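Pectate lyase (PDB 4U49) catalyses the eliminative cleavage of (1->4)-alpha-D-galacturonan, probably acting within the chains of polygalacturonate and methylated pectins, with calcium as cofactor. Local coordinates at residues L253-G258 / G323-Y328; K30-T35 / T245-H250; V90-V93 / V99-S102. One frame throughout, in Å; residues are numbered along the deposited sequence.

Contact 1 (L253-G258 / G323-Y328); sequences LWRSCG and GKSDKY
A small polar bridge joins R255 to S325, with G258 packed against the serine, at the margin of the parallel beta-helix, where the loop after strand 252-255 meets the loop entering strand 327-330. These two strands are the outermost members of a mixed sheet, with 282-287 and 312-315 between them, so R255 reaches from one border toward the other. The evidence is compact: the segments bury only 99 Å² together, and their nearest CA atoms, those of G258 and S325, are 5.2 Å apart.

R255 is bent at its second torsion (chi2 79°), extended at the third, and turned again at the last, which brings the guanidinium edge to S325. There R255 NH1 donates to S325 OG at 3.1 Å. The hydroxyl sits at the edge of the guanidinium, nearly in its plane, although the N-H points somewhat off line (139°). G258 covers part of one guanidinium face, its N standing 3.5 Å above the plane and displaced toward the rim. Because G258 carries no side chain, S325 OG can come to 3.7 Å from G258 CA, while S325 CB rests against G258 O at 3.4 Å. A water lies at the guanidinium edge as well: it donates to S325 O at 2.6 Å and accepts a weak bond from R255 NH1 at 3.4 Å.

Both side chains have further partners in the intervening strands and loops. R255 NH2 is bonded to N287, and F315 makes a cation-pi contact with R255; S325 OG is also bonded to N316 O. The neighbouring C257 is tied to C260 by a disulfide.

The interactions described here meet the arginine's charge with neutral groups: a hydroxyl, an amide oxygen, a water and an aromatic ring. They imply a guanidinium held by directed bonds and partial stacking, with S325 OG linking it onward to the N316 carbonyl.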
ATOM      1  N   LEU A 253      -4.593   9.137  -1.103  1.00 19.45           N
ATOM      2  CA  LEU A 253      -3.698   8.041  -1.441  1.00 17.81           C
ATOM      3  C   LEU A 253      -2.507   8.581  -2.222  1.00 17.47           C
ATOM      4  O   LEU A 253      -1.360   8.235  -1.943  1.00 17.83           O
ATOM      5  CB  LEU A 253      -4.415   6.962  -2.256  1.00 20.39           C
ATOM      6  CG  LEU A 253      -3.510   5.826  -2.752  1.00 18.12           C
ATOM      7  CD1 LEU A 253      -3.089   4.916  -1.605  1.00 18.38           C
ATOM      8  CD2 LEU A 253      -4.180   5.023  -3.851  1.00 13.44           C
ATOM      9  N   TRP A 254      -2.789   9.456  -3.183  1.00 15.87           N
ATOM     10  CA  TRP A 254      -1.794   9.848  -4.171  1.00 16.64           C
ATOM     11  C   TRP A 254      -2.213  11.125  -4.896  1.00 15.53           C
ATOM     12  O   TRP A 254      -3.341  11.235  -5.378  1.00 15.84           O
ATOM     13  CB  TRP A 254      -1.595   8.699  -5.166  1.00 16.47           C
ATOM     14  CG  TRP A 254      -0.462   8.852  -6.135  1.00 17.82           C
ATOM     15  CD1 TRP A 254       0.812   8.383  -5.986  1.00 19.01           C
ATOM     16  CD2 TRP A 254      -0.512   9.479  -7.419  1.00 16.46           C
ATOM     17  NE1 TRP A 254       1.562   8.695  -7.093  1.00 21.48           N
ATOM     18  CE2 TRP A 254       0.772   9.369  -7.988  1.00 17.01           C
ATOM     19  CE3 TRP A 254      -1.516  10.131  -8.141  1.00 14.78           C
ATOM     20  CZ2 TRP A 254       1.078   9.883  -9.246  1.00 15.89           C
ATOM     21  CZ3 TRP A 254      -1.209  10.644  -9.389  1.00 16.77           C
ATOM     22  CH2 TRP A 254       0.076  10.516  -9.928  1.00 18.04           C
ATOM     23  N   ARG A 255      -1.309  12.094  -4.961  1.00 14.89           N
ATOM     24  CA  ARG A 255      -1.562  13.327  -5.705  1.00 16.59           C
ATOM     25  C   ARG A 255      -0.273  13.853  -6.319  1.00 14.98           C
ATOM     26  O   ARG A 255       0.675  14.188  -5.607  1.00 18.19           O
ATOM     27  CB  ARG A 255      -2.193  14.392  -4.800  1.00 19.31           C
ATOM     28  CG  ARG A 255      -2.106  15.827  -5.329  1.00 22.65           C
ATOM     29  CD  ARG A 255      -3.154  16.134  -6.394  1.00 21.28           C
ATOM     30  NE  ARG A 255      -3.344  17.578  -6.568  1.00 24.45           N
ATOM     31  CZ  ARG A 255      -2.944  18.278  -7.628  1.00 25.35           C
ATOM     32  NH1 ARG A 255      -3.167  19.586  -7.684  1.00 27.60           N
ATOM     33  NH2 ARG A 255      -2.330  17.674  -8.637  1.00 21.93           N
ATOM     34  N   SER A 256      -0.236  13.898  -7.646  1.00 16.48           N
ATOM     35  CA  SER A 256       0.855  14.546  -8.357  1.00 14.65           C
ATOM     36  C   SER A 256       0.869  16.015  -7.971  1.00 15.86           C
ATOM     37  O   SER A 256      -0.171  16.676  -7.995  1.00 16.26           O
ATOM     38  CB  SER A 256       0.694  14.383  -9.866  1.00 15.36           C
ATOM     39  OG  SER A 256       1.694  15.093 -10.581  1.00 16.17           O
ATOM     40  N   CYS A 257       2.039  16.520  -7.596  1.00 15.16           N
ATOM     41  CA  CYS A 257       2.129  17.867  -7.047  1.00 16.93           C
ATOM     42  C   CYS A 257       1.596  18.923  -8.010  1.00 17.29           C
ATOM     43  O   CYS A 257       1.997  18.980  -9.171  1.00 13.82           O
ATOM     44  CB  CYS A 257       3.568  18.199  -6.670  1.00 17.83           C
ATOM     45  SG  CYS A 257       3.676  19.787  -5.843  1.00 17.70           S
ATOM     46  N   GLY A 258       0.689  19.757  -7.516  1.00 17.66           N
ATOM     47  CA  GLY A 258       0.025  20.734  -8.355  1.00 16.99           C
ATOM     48  C   GLY A 258       0.787  22.033  -8.532  1.00 16.82           C
ATOM     49  O   GLY A 258       0.571  22.753  -9.507  1.00 19.29           O
ATOM     50  N   GLY A 323       0.595  31.128  -9.518  1.00 36.46           N
ATOM     51  CA  GLY A 323      -0.815  30.913  -9.263  1.00 32.44           C
ATOM     52  C   GLY A 323      -1.061  29.650  -8.465  1.00 36.87           C
ATOM     53  O   GLY A 323      -0.131  29.053  -7.923  1.00 38.07           O
ATOM     54  N   LYS A 324      -2.321  29.246  -8.386  1.00 25.84           N
ATOM     55  CA  LYS A 324      -2.665  28.007  -7.710  1.00 25.41           C
ATOM     56  C   LYS A 324      -2.973  26.926  -8.735  1.00 22.67           C
ATOM     57  O   LYS A 324      -3.196  27.214  -9.914  1.00 18.74           O
ATOM     58  CB  LYS A 324      -3.856  28.207  -6.769  1.00 30.48           C
ATOM     59  CG  LYS A 324      -5.115  28.727  -7.446  1.00 32.29           C
ATOM     60  CD  LYS A 324      -6.250  28.915  -6.446  1.00 30.71           C
ATOM     61  CE  LYS A 324      -5.904  29.965  -5.401  1.00 33.31           C
ATOM     62  NZ  LYS A 324      -7.051  30.242  -4.491  1.00 27.65           N
ATOM     63  N   SER A 325      -2.968  25.679  -8.284  1.00 27.10           N
ATOM     64  CA  SER A 325      -3.394  24.573  -9.124  1.00 20.95           C
ATOM     65  C   SER A 325      -4.899  24.409  -8.994  1.00 21.65           C
ATOM     66  O   SER A 325      -5.394  23.990  -7.950  1.00 23.27           O
ATOM     67  CB  SER A 325      -2.677  23.280  -8.735  1.00 19.80           C
ATOM     68  OG  SER A 325      -3.210  22.177  -9.447  1.00 20.79           O
ATOM     69  N   ASP A 326      -5.628  24.745 -10.051  1.00 17.58           N
ATOM     70  CA  ASP A 326      -7.079  24.632 -10.023  1.00 13.76           C
ATOM     71  C   ASP A 326      -7.518  23.179 -10.158  1.00 15.95           C
ATOM     72  O   ASP A 326      -6.879  22.388 -10.851  1.00 14.77           O
ATOM     73  CB  ASP A 326      -7.705  25.470 -11.136  1.00 15.41           C
ATOM     74  CG  ASP A 326      -7.340  26.931 -11.034  1.00 16.95           C
ATOM     75  OD1 ASP A 326      -7.473  27.502  -9.932  1.00 17.57           O
ATOM     76  OD2 ASP A 326      -6.910  27.504 -12.055  1.00 16.83           O
ATOM     77  N   LYS A 327      -8.611  22.835  -9.488  1.00 15.07           N
ATOM     78  CA  LYS A 327      -9.198  21.504  -9.613  1.00 18.17           C
ATOM     79  C   LYS A 327     -10.298  21.500 -10.671  1.00 17.59           C
ATOM     80  O   LYS A 327     -11.209  22.323 -10.619  1.00 21.00           O
ATOM     81  CB  LYS A 327      -9.768  21.032  -8.273  1.00 17.40           C
ATOM     82  CG  LYS A 327     -10.494  19.695  -8.367  1.00 16.70           C
ATOM     83  CD  LYS A 327     -11.345  19.422  -7.136  1.00 24.21           C
ATOM     84  CE  LYS A 327     -10.492  19.106  -5.922  1.00 27.88           C
ATOM     85  NZ  LYS A 327     -11.344  18.741  -4.753  1.00 31.37           N
ATOM     86  N   TYR A 328     -10.209  20.583 -11.631  1.00 17.39           N
ATOM     87  CA  TYR A 328     -11.250  20.457 -12.649  1.00 18.21           C
ATOM     88  C   TYR A 328     -12.404  19.594 -12.158  1.00 17.52           C
ATOM     89  O   TYR A 328     -13.538  19.757 -12.603  1.00 17.49           O
ATOM     90  CB  TYR A 328     -10.694  19.862 -13.946  1.00 14.90           C
ATOM     91  CG  TYR A 328      -9.702  20.729 -14.689  1.00 16.12           C
ATOM     92  CD1 TYR A 328      -8.399  20.299 -14.892  1.00 15.11           C
ATOM     93  CD2 TYR A 328     -10.071  21.974 -15.197  1.00 15.11           C
ATOM     94  CE1 TYR A 328      -7.488  21.076 -15.575  1.00 14.62           C
ATOM     95  CE2 TYR A 328      -9.160  22.761 -15.886  1.00 19.07           C
ATOM     96  CZ  TYR A 328      -7.871  22.303 -16.072  1.00 16.88           C
ATOM     97  OH  TYR A 328      -6.948  23.065 -16.750  1.00 19.09           O
TER
HETATM   98  O   HOH W   1      -4.752  22.195  -6.131  1.00 30.38           O

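Contact 2 (K30-T35 / T245-H250); sequences KKDNAT and TLTGQH
D32 and T247 meet from opposite directions through one short bond: T247 OG1 donates to D32 OD1 at 2.7 Å. The hydroxyl approaches on the anti side of the carboxylate, 27° out of its plane. T247 OG1 stands anti to its own backbone nitrogen (chi1 -177°), and T247 CG2 also leans on the acceptor, 3.4 Å from D32 OD1. The amide of G248 is near, its N being 3.3 Å from D32 OD1, but it points too poorly to count as a bond. The same two oxygens have direct partners from elsewhere: H215 ND1 is bonded to D32 OD1, and Y36 OH to T247 OG1.

The second shell begins with the backbone. D32 projects from a two-residue hairpin turn in which D32 and N33 both adopt left-handed helical backbone angles, and K31 N bonds to A34 O at 3.0 Å across the turn. Behind T247, H250 NE2 donates to T247 O at 2.8 Å, arriving 48° out of the carbonyl plane, while L246 CB covers part of one face of the imidazole. Farther out, Q249 O is bonded to the side chain of N216, a calcium-binding residue, although no calcium is bound here.

A single carboxylate oxygen thus accepts from a hydroxyl and is bonded to an imidazole nitrogen, consistent with an ionised D32 that couples the N-terminal hairpin to the corner of the beta-helix beside the calcium site.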
ATOM      1  N   LYS A  30      -4.272  -6.636  13.897  1.00 17.04           N
ATOM      2  CA  LYS A  30      -5.580  -6.559  14.534  1.00 19.16           C
ATOM      3  C   LYS A  30      -5.797  -5.125  14.997  1.00 22.51           C
ATOM      4  O   LYS A  30      -5.189  -4.675  15.969  1.00 23.00           O
ATOM      5  CB  LYS A  30      -5.684  -7.547  15.700  1.00 20.21           C
ATOM      6  CG  LYS A  30      -7.077  -7.654  16.305  1.00 18.68           C
ATOM      7  CD  LYS A  30      -7.166  -8.799  17.303  1.00 22.44           C
ATOM      8  CE  LYS A  30      -8.499  -8.777  18.035  1.00 25.76           C
ATOM      9  NZ  LYS A  30      -8.656  -9.955  18.933  1.00 20.85           N
ATOM     10  N   LYS A  31      -6.661  -4.411  14.284  1.00 28.38           N
ATOM     11  CA  LYS A  31      -6.771  -2.964  14.420  1.00 28.65           C
ATOM     12  C   LYS A  31      -8.057  -2.469  13.769  1.00 26.34           C
ATOM     13  O   LYS A  31      -8.547  -3.082  12.821  1.00 29.52           O
ATOM     14  CB  LYS A  31      -5.558  -2.285  13.780  1.00 26.57           C
ATOM     15  CG  LYS A  31      -5.453  -0.786  14.006  1.00 25.94           C
ATOM     16  CD  LYS A  31      -4.919  -0.471  15.386  1.00 32.19           C
ATOM     17  CE  LYS A  31      -3.809   0.566  15.316  1.00 31.69           C
ATOM     18  NZ  LYS A  31      -2.666   0.088  14.486  1.00 33.92           N
ATOM     19  N   ASP A  32      -8.596  -1.366  14.288  1.00 30.42           N
ATOM     20  CA  ASP A  32      -9.785  -0.727  13.728  1.00 32.35           C
ATOM     21  C   ASP A  32     -10.972  -1.689  13.618  1.00 30.76           C
ATOM     22  O   ASP A  32     -11.688  -1.686  12.615  1.00 29.57           O
ATOM     23  CB  ASP A  32      -9.465  -0.126  12.354  1.00 29.13           C
ATOM     24  CG  ASP A  32      -8.311   0.863  12.403  1.00 32.14           C
ATOM     25  OD1 ASP A  32      -7.388   0.745  11.570  1.00 30.81           O
ATOM     26  OD2 ASP A  32      -8.328   1.762  13.270  1.00 32.15           O
ATOM     27  N   ASN A  33     -11.162  -2.506  14.653  1.00 33.12           N
ATOM     28  CA  ASN A  33     -12.272  -3.459  14.733  1.00 31.33           C
ATOM     29  C   ASN A  33     -12.277  -4.467  13.587  1.00 32.53           C
ATOM     30  O   ASN A  33     -13.331  -4.814  13.054  1.00 31.01           O
ATOM     31  CB  ASN A  33     -13.610  -2.719  14.776  1.00 35.16           C
ATOM     32  CG  ASN A  33     -13.649  -1.652  15.850  1.00 40.87           C
ATOM     33  OD1 ASN A  33     -13.963  -0.494  15.578  1.00 44.63           O
ATOM     34  ND2 ASN A  33     -13.321  -2.037  17.079  1.00 41.65           N
ATOM     35  N   ALA A  34     -11.088  -4.936  13.225  1.00 31.53           N
ATOM     36  CA  ALA A  34     -10.930  -5.917  12.161  1.00 27.46           C
ATOM     37  C   ALA A  34      -9.585  -6.609  12.306  1.00 21.64           C
ATOM     38  O   ALA A  34      -8.712  -6.127  13.025  1.00 18.05           O
ATOM     39  CB  ALA A  34     -11.041  -5.253  10.798  1.00 23.62           C
ATOM     40  N   THR A  35      -9.419  -7.743  11.632  1.00 18.23           N
ATOM     41  CA  THR A  35      -8.110  -8.381  11.564  1.00 18.66           C
ATOM     42  C   THR A  35      -7.661  -8.469  10.109  1.00 18.88           C
ATOM     43  O   THR A  35      -8.312  -9.109   9.282  1.00 19.50           O
ATOM     44  CB  THR A  35      -8.116  -9.784  12.204  1.00 19.15           C
ATOM     45  OG1 THR A  35      -8.367  -9.664  13.611  1.00 19.42           O
ATOM     46  CG2 THR A  35      -6.769 -10.467  11.999  1.00 17.22           C
ATOM     47  N   THR A 245      -3.985  -2.607   1.301  1.00 16.54           N
ATOM     48  CA  THR A 245      -5.160  -2.183   2.059  1.00 14.30           C
ATOM     49  C   THR A 245      -4.887  -1.024   3.014  1.00 16.74           C
ATOM     50  O   THR A 245      -3.963  -1.071   3.826  1.00 14.50           O
ATOM     51  CB  THR A 245      -5.751  -3.360   2.871  1.00 16.35           C
ATOM     52  OG1 THR A 245      -6.203  -4.383   1.975  1.00 17.10           O
ATOM     53  CG2 THR A 245      -6.926  -2.894   3.731  1.00 18.07           C
ATOM     54  N   LEU A 246      -5.711   0.014   2.909  1.00 13.94           N
ATOM     55  CA  LEU A 246      -5.668   1.140   3.834  1.00 14.34           C
ATOM     56  C   LEU A 246      -6.705   0.947   4.932  1.00 14.76           C
ATOM     57  O   LEU A 246      -7.858   0.624   4.651  1.00 16.86           O
ATOM     58  CB  LEU A 246      -5.926   2.459   3.100  1.00 13.82           C
ATOM     59  CG  LEU A 246      -4.943   2.891   2.009  1.00 17.12           C
ATOM     60  CD1 LEU A 246      -5.379   4.223   1.407  1.00 16.05           C
ATOM     61  CD2 LEU A 246      -3.534   2.996   2.563  1.00 15.85           C
ATOM     62  N   THR A 247      -6.298   1.140   6.180  1.00 16.60           N
ATOM     63  CA  THR A 247      -7.237   1.072   7.292  1.00 18.62           C
ATOM     64  C   THR A 247      -7.124   2.318   8.164  1.00 20.13           C
ATOM     65  O   THR A 247      -6.099   3.004   8.161  1.00 18.46           O
ATOM     66  CB  THR A 247      -7.017  -0.192   8.151  1.00 19.15           C
ATOM     67  OG1 THR A 247      -8.005  -0.243   9.188  1.00 24.50           O
ATOM     68  CG2 THR A 247      -5.635  -0.188   8.776  1.00 18.73           C
ATOM     69  N   GLY A 248      -8.186   2.610   8.905  1.00 19.65           N
ATOM     70  CA  GLY A 248      -8.241   3.808   9.720  1.00 22.25           C
ATOM     71  C   GLY A 248      -8.803   4.986   8.946  1.00 24.12           C
ATOM     72  O   GLY A 248      -9.677   4.825   8.095  1.00 22.79           O
ATOM     73  N   GLN A 249      -8.293   6.176   9.240  1.00 21.02           N
ATOM     74  CA  GLN A 249      -8.774   7.391   8.597  1.00 26.34           C
ATOM     75  C   GLN A 249      -7.645   8.052   7.811  1.00 20.95           C
ATOM     76  O   GLN A 249      -6.628   8.450   8.380  1.00 22.25           O
ATOM     77  CB  GLN A 249      -9.354   8.355   9.635  1.00 27.35           C
ATOM     78  CG  GLN A 249     -10.570   7.817  10.386  1.00 29.67           C
ATOM     79  CD  GLN A 249     -10.209   6.769  11.425  1.00 34.45           C
ATOM     80  OE1 GLN A 249      -9.179   6.872  12.093  1.00 36.66           O
ATOM     81  NE2 GLN A 249     -11.047   5.746  11.552  1.00 36.43           N
ATOM     82  N   HIS A 250      -7.832   8.154   6.499  1.00 24.34           N
ATOM     83  CA  HIS A 250      -6.787   8.638   5.602  1.00 18.20           C
ATOM     84  C   HIS A 250      -7.136   9.966   4.936  1.00 19.64           C
ATOM     85  O   HIS A 250      -8.291  10.391   4.933  1.00 20.36           O
ATOM     86  CB  HIS A 250      -6.499   7.588   4.524  1.00 18.47           C
ATOM     87  CG  HIS A 250      -5.776   6.382   5.035  1.00 22.84           C
ATOM     88  ND1 HIS A 250      -4.412   6.230   4.917  1.00 20.10           N
ATOM     89  CD2 HIS A 250      -6.227   5.276   5.673  1.00 19.43           C
ATOM     90  CE1 HIS A 250      -4.053   5.080   5.459  1.00 19.43           C
ATOM     91  NE2 HIS A 250      -5.134   4.482   5.926  1.00 18.39           N
TER

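Contact 3 (V90-V93 / V99-S102); sequences VDTV and VLKS
The carboxylate of D91 carries V99 and K101 on one and the same face, each displaced toward the rim. K101 CG lies 3.3 Å from D91 OD1, and V99 CG1 is 3.8 Å from D91 OD2. These are contacts with methylene and methyl groups; the charged end of K101 leads away, its NZ 6.6 Å from D91 OD2, so the opposite charges attract at most at long range. V93 continues this face of the sheet, its CG2 packing on V99 CG2 at 4.1 Å. On the reverse face T92 and L100 lie side by side, T92 OG1 being 3.5 Å from L100 CB.

Between the strands, the backbone pairing is explicit. T92 and L100 form a hydrogen-bonded pair with reciprocal N-to-O bonds of 2.9 Å each, flanked by the non-hydrogen-bonded pairs D91 with K101 and V93 with V99. In those flanking pairs the CA-H groups of D91 and V99 point at L100 O and T92 O. The strand axes run antiparallel at 158°.

At the V90 end a side chain takes over from the backbone. S102 N still donates to V90 O, but V90 N gives its hydrogen to S102 OG at 2.9 Å and almost straight (171°); chi1 of 71° turns this hydroxyl back toward the partner strand. One water donates to both V90 O and L100 O, bridging two carbonyls that already accept backbone bonds.

This is a classic antiparallel beta hairpin, at the border of a four-stranded sheet. With strands 24-31, 34-41 and 74-77 forming the other sheet, the topology is that of a fibronectin type III beta-sandwich, in which 87-94 and 99-106 correspond to strands F and G.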
ATOM      1  N   VAL A  90      -2.558 -18.967   5.394  1.00 13.79           N
ATOM      2  CA  VAL A  90      -2.988 -18.906   3.999  1.00 15.19           C
ATOM      3  C   VAL A  90      -2.332 -20.045   3.212  1.00 19.32           C
ATOM      4  O   VAL A  90      -1.144 -20.336   3.378  1.00 19.24           O
ATOM      5  CB  VAL A  90      -2.670 -17.541   3.330  1.00 16.16           C
ATOM      6  CG1 VAL A  90      -3.424 -16.418   4.025  1.00 15.27           C
ATOM      7  CG2 VAL A  90      -1.177 -17.258   3.331  1.00 21.04           C
ATOM      8  N   ASP A  91      -3.129 -20.710   2.384  1.00 16.75           N
ATOM      9  CA  ASP A  91      -2.633 -21.765   1.511  1.00 21.74           C
ATOM     10  C   ASP A  91      -2.656 -21.259   0.080  1.00 23.94           C
ATOM     11  O   ASP A  91      -3.650 -20.685  -0.353  1.00 24.23           O
ATOM     12  CB  ASP A  91      -3.480 -23.039   1.632  1.00 22.68           C
ATOM     13  CG  ASP A  91      -3.199 -23.821   2.904  1.00 28.31           C
ATOM     14  OD1 ASP A  91      -2.526 -23.284   3.809  1.00 29.16           O
ATOM     15  OD2 ASP A  91      -3.665 -24.977   3.001  1.00 28.67           O
ATOM     16  N   THR A  92      -1.566 -21.455  -0.653  1.00 19.29           N
ATOM     17  CA  THR A  92      -1.571 -21.124  -2.071  1.00 20.31           C
ATOM     18  C   THR A  92      -1.606 -22.399  -2.898  1.00 26.30           C
ATOM     19  O   THR A  92      -0.925 -23.375  -2.585  1.00 26.65           O
ATOM     20  CB  THR A  92      -0.350 -20.286  -2.480  1.00 22.78           C
ATOM     21  OG1 THR A  92       0.840 -21.068  -2.327  1.00 26.77           O
ATOM     22  CG2 THR A  92      -0.254 -19.034  -1.626  1.00 18.72           C
ATOM     23  N   VAL A  93      -2.418 -22.389  -3.947  1.00 21.71           N
ATOM     24  CA  VAL A  93      -2.512 -23.528  -4.848  1.00 23.55           C
ATOM     25  C   VAL A  93      -1.915 -23.151  -6.198  1.00 24.55           C
ATOM     26  O   VAL A  93      -2.311 -22.154  -6.804  1.00 22.24           O
ATOM     27  CB  VAL A  93      -3.968 -23.995  -5.018  1.00 22.79           C
ATOM     28  CG1 VAL A  93      -4.031 -25.248  -5.877  1.00 23.40           C
ATOM     29  CG2 VAL A  93      -4.600 -24.250  -3.658  1.00 23.19           C
ATOM     30  N   VAL A  99       0.149 -27.537  -2.998  1.00 19.23           N
ATOM     31  CA  VAL A  99      -0.421 -26.605  -2.034  1.00 21.25           C
ATOM     32  C   VAL A  99       0.630 -26.213  -1.011  1.00 23.12           C
ATOM     33  O   VAL A  99       1.210 -27.068  -0.342  1.00 21.51           O
ATOM     34  CB  VAL A  99      -1.644 -27.200  -1.311  1.00 22.49           C
ATOM     35  CG1 VAL A  99      -2.253 -26.172  -0.363  1.00 22.40           C
ATOM     36  CG2 VAL A  99      -2.679 -27.674  -2.321  1.00 22.23           C
ATOM     37  N   LEU A 100       0.881 -24.914  -0.908  1.00 19.78           N
ATOM     38  CA  LEU A 100       1.880 -24.390   0.010  1.00 20.59           C
ATOM     39  C   LEU A 100       1.212 -23.666   1.170  1.00 21.27           C
ATOM     40  O   LEU A 100       0.452 -22.721   0.963  1.00 20.07           O
ATOM     41  CB  LEU A 100       2.836 -23.450  -0.726  1.00 18.07           C
ATOM     42  CG  LEU A 100       3.818 -22.631   0.116  1.00 25.90           C
ATOM     43  CD1 LEU A 100       4.836 -23.532   0.798  1.00 25.44           C
ATOM     44  CD2 LEU A 100       4.508 -21.579  -0.743  1.00 24.14           C
ATOM     45  N   LYS A 101       1.493 -24.120   2.386  1.00 21.59           N
ATOM     46  CA  LYS A 101       0.938 -23.496   3.581  1.00 19.01           C
ATOM     47  C   LYS A 101       1.882 -22.441   4.139  1.00 19.90           C
ATOM     48  O   LYS A 101       3.095 -22.649   4.208  1.00 18.23           O
ATOM     49  CB  LYS A 101       0.644 -24.552   4.649  1.00 18.72           C
ATOM     50  CG  LYS A 101      -0.277 -25.670   4.176  1.00 25.72           C
ATOM     51  CD  LYS A 101      -0.526 -26.691   5.277  1.00 31.82           C
ATOM     52  CE  LYS A 101       0.764 -27.379   5.694  1.00 33.06           C
ATOM     53  NZ  LYS A 101       0.536 -28.371   6.778  1.00 38.29           N
ATOM     54  N   SER A 102       1.323 -21.305   4.539  1.00 16.18           N
ATOM     55  CA  SER A 102       2.113 -20.257   5.170  1.00 17.08           C
ATOM     56  C   SER A 102       2.483 -20.645   6.595  1.00 16.97           C
ATOM     57  O   SER A 102       2.038 -21.669   7.107  1.00 15.44           O
ATOM     58  CB  SER A 102       1.339 -18.942   5.198  1.00 14.06           C
ATOM     59  OG  SER A 102       0.273 -19.027   6.130  1.00 13.57           O
TER
HETATM   60  O   HOH W   2       0.723 -20.137   1.159  1.00 24.06           O

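From the N terminus, the chain first passes K30-T35, the hairpin turn that opens contact 2. Contact 3 then closes a short loop of its own, between V90-V93 and V99-S102, entirely within the N-terminal sandwich and inside the long excursion that ends when T245-H250 completes contact 2. That second closure ties the sandwich to the beta-helix, spanning 209 intervening residues. Contact 1 follows in series: it opens at L253 and closes at G323-Y328, joining the two borders of a sheet at the far side of the helix. Contacts 1 and 2 touch through L253 CD1 and L246 CD1, 3.8 Å apart; contacts 1 and 3 lie on opposite sides of the chain's centre, their own centres about 43 Å apart.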